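Local coordinates for protein probable enoyl-CoA hydratase/isomerase (Mycobacterium abscessus, PDB 3SWX) that probably acts on enoyl-CoA thioesters as a hydratase or isomerase of the crotonase family, at residues T151-F154 / P155-A158; N162-R165 / W166-T169. One frame throughout, in Å; residues are numbered along the deposited sequence.

Contact 1. Residues T151-F154 / P155-A158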
loop_
_atom_site.group_PDB
_atom_site.type_symbol
_atom_site.label_atom_id
_atom_site.label_comp_id
_atom_site.label_asym_id
_atom_site.label_seq_id
_atom_site.Cartn_x
_atom_site.Cartn_y
_atom_site.Cartn_z
ATOM N N THR B 151 -11.065 -6.756 -5.675
ATOM C CA THR B 151 -9.958 -6.931 -6.616
ATOM C C THR B 151 -9.107 -5.674 -6.733
ATOM O O THR B 151 -7.909 -5.767 -7.003
ATOM C CB THR B 151 -10.442 -7.328 -8.007
ATOM O OG1 THR B 151 -11.420 -6.381 -8.467
ATOM C CG2 THR B 151 -11.030 -8.768 -7.973
ATOM N N ILE B 152 -9.718 -4.523 -6.470
ATOM C CA ILE B 152 -9.058 -3.228 -6.564
ATOM C C ILE B 152 -8.498 -2.828 -5.192
ATOM O O ILE B 152 -7.322 -2.505 -5.068
ATOM C CB ILE B 152 -10.041 -2.126 -7.045
ATOM C CG1 ILE B 152 -10.571 -2.459 -8.433
ATOM C CG2 ILE B 152 -9.365 -0.711 -7.015
ATOM C CD1 ILE B 152 -11.861 -1.715 -8.820
ATOM N N ARG B 153 -9.345 -2.898 -4.165
ATOM C CA ARG B 153 -9.024 -2.314 -2.872
ATOM C C ARG B 153 -8.262 -3.216 -1.928
ATOM O O ARG B 153 -7.558 -2.712 -1.090
ATOM C CB ARG B 153 -10.301 -1.828 -2.188
ATOM C CG ARG B 153 -11.012 -0.760 -3.017
ATOM C CD ARG B 153 -12.417 -0.539 -2.574
ATOM N NE ARG B 153 -13.028 0.505 -3.399
ATOM C CZ ARG B 153 -14.331 0.667 -3.592
ATOM N NH1 ARG B 153 -15.204 -0.159 -3.058
ATOM N NH2 ARG B 153 -14.750 1.651 -4.368
ATOM N N PHE B 154 -8.450 -4.533 -2.020
ATOM C CA PHE B 154 -7.818 -5.449 -1.082
ATOM C C PHE B 154 -6.287 -5.449 -1.333
ATOM O O PHE B 154 -5.506 -5.269 -0.394
ATOM C CB PHE B 154 -8.467 -6.842 -1.195
ATOM C CG PHE B 154 -8.313 -7.756 0.025
ATOM C CD1 PHE B 154 -7.321 -7.600 0.956
ATOM C CD2 PHE B 154 -9.149 -8.859 0.144
ATOM C CE1 PHE B 154 -7.189 -8.507 2.028
ATOM C CE2 PHE B 154 -9.035 -9.746 1.198
ATOM C CZ PHE B 154 -8.051 -9.566 2.152
ATOM N N PRO B 155 -5.849 -5.597 -2.602
ATOM C CA PRO B 155 -4.413 -5.481 -2.871
ATOM C C PRO B 155 -3.797 -4.126 -2.502
ATOM O O PRO B 155 -2.653 -4.070 -2.045
ATOM C CB PRO B 155 -4.323 -5.734 -4.389
ATOM C CG PRO B 155 -5.511 -6.522 -4.693
ATOM C CD PRO B 155 -6.581 -5.916 -3.834
ATOM N N ARG B 156 -4.547 -3.045 -2.690
ATOM C CA ARG B 156 -4.069 -1.702 -2.330
ATOM C C ARG B 156 -3.897 -1.554 -0.819
ATOM O O ARG B 156 -2.898 -1.036 -0.370
ATOM C CB ARG B 156 -5.029 -0.614 -2.876
ATOM C CG ARG B 156 -4.453 0.817 -2.947
ATOM C CD ARG B 156 -5.571 1.857 -3.258
ATOM N NE ARG B 156 -5.838 1.748 -4.638
ATOM C CZ ARG B 156 -6.997 1.789 -5.269
ATOM N NH1 ARG B 156 -8.179 2.009 -4.695
ATOM N NH2 ARG B 156 -6.910 1.604 -6.559
ATOM N N THR B 157 -4.871 -2.005 -0.028
ATOM C CA THR B 157 -4.741 -1.936 1.423
ATOM C C THR B 157 -3.761 -2.950 2.017
ATOM O O THR B 157 -2.960 -2.604 2.856
ATOM C CB THR B 157 -6.084 -2.132 2.118
ATOM O OG1 THR B 157 -7.028 -1.200 1.594
ATOM C CG2 THR B 157 -5.941 -1.899 3.609
ATOM N N ALA B 158 -3.845 -4.209 1.611
ATOM C CA ALA B 158 -3.099 -5.291 2.287
ATOM C C ALA B 158 -1.751 -5.612 1.644
ATOM O O ALA B 158 -0.923 -6.333 2.222
ATOM C CB ALA B 158 -3.984 -6.560 2.346
#
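Thr157 N donates to Arg153 O at 3.0 Å, and one residue on, Ala158 N donates to Phe154 O at 2.8 Å; both N-H angles are 165°, so these two i to i+4 bonds carry the last turn of helix 150-158. The turn before is different. Pro155 has no amide hydrogen, and in place of an N-H its ring lies against the carbonyl of Thr151, with Pro155 CG 3.4 Å from Thr151 O. The helix kinks there, where the bond is missing.

On one flank the side chains of Ile152 and Arg156 run alongside each other in the same direction. Bent at chi3 (-77°), the arginine chain folds its guanidinium back along the helix, so that NH2 comes 3.4 Å from Ile152 CG2 and one face lies over Ile152 O. The charged end has its salt bridge across the interface, from NH2 to Asp227 of the second subunit. Arg153, by contrast, extends away and gives its NH1 and NH2 to the carbonyls of Trp94 and Gln95.

The buried flank is apolar. Phe154 CG stands anti to the backbone N (chi1 -158°), which swings the ring toward the following turn, and Ala158 CB meets its edge near the ring plane, 3.8 Å from Phe154 CD1. Leu122 of helix 116-123 also packs on the Phe154 side chain.

The chemistry thus divides by side: Phe154 and Ala158 pack inward, Phe154 against helices 116-123 and 160-167 and both against Ile181, whereas Arg156 and the Ile152 methyl beside it face the second subunit.

Contact 2. Residues N162-R165 / W166-T169; sequences NAMR and WMLT
Arg165 and Trp166 are neighbours in sequence, yet their side chains meet face to face: the guanidinium lies flat on the indole with centres 4.3 Å apart and planes 28° from parallel. With Arg165 CG anti to the backbone N (chi1 170°), beside the carbonyl carbon and so toward the next residue, CG lies over the six-membered ring of Trp166, 3.9 Å from its centroid, as a CH-pi contact; the bend at chi2 then turns the rest of the chain so that the guanidinium comes down on the indole. Further out, Arg165 CZ sits off-centre above the same ring in a cation-pi interaction, closest to the CZ3 rim. Thr169 OG1 lies at the guanidinium edge, in its plane, but its bond goes elsewhere: it donates to Arg165 O at 2.7 Å, within the carbonyl plane. The salt bridge of Arg165 NH1 is to Asp171, whose backbone N also binds Thr169 OG1.

The tight side is apolar and buried. Met164 and Met167 cross at their methyl ends, Met164 CE being 3.7 Å from Met167 CE, while Leu168 CD2 touches Met164 SD at 3.8 Å. Beneath them Ala163 O receives Met167 N at 2.8 Å, with an N-H angle of 170°, and, weakly, Trp166 N; Leu168 N binds Met164 O.

The water link across the contact is loose. It joins Asn162 OD1, 3.3 Å from the water, to Trp166 NE1, whose bond to it is weak; Glu177 is the stronger partner of NE1, and Asn162 OD1 is bonded to Gln185 of the second subunit.

The indole against one face and the carboxylate of Asp171 at NH1 probably both restrain the cationic end of Arg165.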
loop_
_atom_site.group_PDB
_atom_site.type_symbol
_atom_site.label_atom_id
_atom_site.label_comp_id
_atom_site.label_asym_id
_atom_site.label_seq_id
_atom_site.Cartn_x
_atom_site.Cartn_y
_atom_site.Cartn_z
ATOM N N ASN B 162 -0.734 -10.442 0.397
ATOM C CA ASN B 162 -1.667 -10.657 1.506
ATOM C C ASN B 162 -3.104 -10.754 1.012
ATOM O O ASN B 162 -3.863 -11.617 1.484
ATOM C CB ASN B 162 -1.525 -9.578 2.608
ATOM C CG ASN B 162 -0.232 -9.720 3.431
ATOM O OD1 ASN B 162 0.272 -10.813 3.631
ATOM N ND2 ASN B 162 0.286 -8.603 3.918
ATOM N N ALA B 163 -3.451 -9.920 0.034
ATOM C CA ALA B 163 -4.770 -9.968 -0.594
ATOM C C ALA B 163 -5.028 -11.271 -1.351
ATOM O O ALA B 163 -6.078 -11.912 -1.174
ATOM C CB ALA B 163 -4.991 -8.740 -1.528
ATOM N N MET B 164 -4.070 -11.685 -2.161
ATOM C CA MET B 164 -4.246 -12.905 -2.967
ATOM C C MET B 164 -4.295 -14.204 -2.143
ATOM O O MET B 164 -4.965 -15.169 -2.515
ATOM C CB MET B 164 -3.174 -12.975 -4.049
ATOM C CG MET B 164 -3.303 -11.857 -5.118
ATOM S SD MET B 164 -4.911 -11.978 -5.964
ATOM C CE MET B 164 -4.960 -10.386 -6.847
ATOM N N ARG B 165 -3.557 -14.228 -1.045
ATOM C CA ARG B 165 -3.595 -15.337 -0.107
ATOM C C ARG B 165 -5.033 -15.665 0.293
ATOM O O ARG B 165 -5.399 -16.848 0.427
ATOM C CB ARG B 165 -2.775 -14.983 1.140
ATOM C CG ARG B 165 -2.927 -15.953 2.307
ATOM C CD ARG B 165 -2.501 -17.329 1.921
ATOM N NE ARG B 165 -2.706 -18.286 3.005
ATOM C CZ ARG B 165 -3.778 -19.054 3.160
ATOM N NH1 ARG B 165 -4.817 -18.974 2.326
ATOM N NH2 ARG B 165 -3.822 -19.896 4.179
ATOM N N TRP B 166 -5.836 -14.618 0.490
ATOM C CA TRP B 166 -7.239 -14.784 0.866
ATOM C C TRP B 166 -8.201 -14.788 -0.322
ATOM O O TRP B 166 -9.123 -15.613 -0.355
ATOM C CB TRP B 166 -7.651 -13.746 1.943
ATOM C CG TRP B 166 -6.661 -13.760 3.069
ATOM C CD1 TRP B 166 -5.831 -12.744 3.446
ATOM C CD2 TRP B 166 -6.346 -14.868 3.929
ATOM N NE1 TRP B 166 -5.043 -13.134 4.505
ATOM C CE2 TRP B 166 -5.321 -14.438 4.808
ATOM C CE3 TRP B 166 -6.825 -16.176 4.041
ATOM C CZ2 TRP B 166 -4.771 -15.271 5.791
ATOM C CZ3 TRP B 166 -6.267 -17.012 5.016
ATOM C CH2 TRP B 166 -5.262 -16.546 5.888
ATOM N N MET B 167 -8.006 -13.915 -1.308
ATOM C CA MET B 167 -8.930 -13.893 -2.456
ATOM C C MET B 167 -8.840 -15.138 -3.370
ATOM O O MET B 167 -9.855 -15.561 -3.945
ATOM C CB MET B 167 -8.750 -12.612 -3.285
ATOM C CG MET B 167 -9.097 -11.326 -2.529
ATOM S SD MET B 167 -9.213 -9.887 -3.626
ATOM C CE MET B 167 -7.570 -9.889 -4.340
ATOM N N LEU B 168 -7.667 -15.762 -3.467
ATOM C CA LEU B 168 -7.493 -16.883 -4.412
ATOM C C LEU B 168 -7.881 -18.235 -3.828
ATOM O O LEU B 168 -8.149 -19.182 -4.575
ATOM C CB LEU B 168 -6.067 -16.950 -4.964
ATOM C CG LEU B 168 -5.515 -15.721 -5.719
ATOM C CD1 LEU B 168 -4.131 -16.061 -6.272
ATOM C CD2 LEU B 168 -6.435 -15.285 -6.864
ATOM N N THR B 169 -7.882 -18.327 -2.507
ATOM C CA THR B 169 -8.107 -19.568 -1.792
ATOM C C THR B 169 -9.521 -19.722 -1.231
ATOM O O THR B 169 -9.946 -20.835 -0.947
ATOM C CB THR B 169 -7.161 -19.663 -0.595
ATOM O OG1 THR B 169 -7.453 -18.603 0.315
ATOM C CG2 THR B 169 -5.673 -19.604 -1.031
HETATM O O HOH W 1 -2.241 -12.754 4.406
#

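Contacts 1 and 2 lie on consecutive helices, 150-158 and 160-167, with centres about 10 Å apart. Contact 1 comes first along the chain and contact 2 follows directly on the next helix, and the two helices pack directly on each other. Ala163 CB comes 3.4 Å from Pro155 N, and Phe154 CD2 lies 3.6 Å from Met167 CG; Ala163 is thus set against the proline kink. Both contacts also border the second subunit. Within this crotonase-like, three-chain assembly, the helical pair joins the body of its own subunit to a neighbouring one.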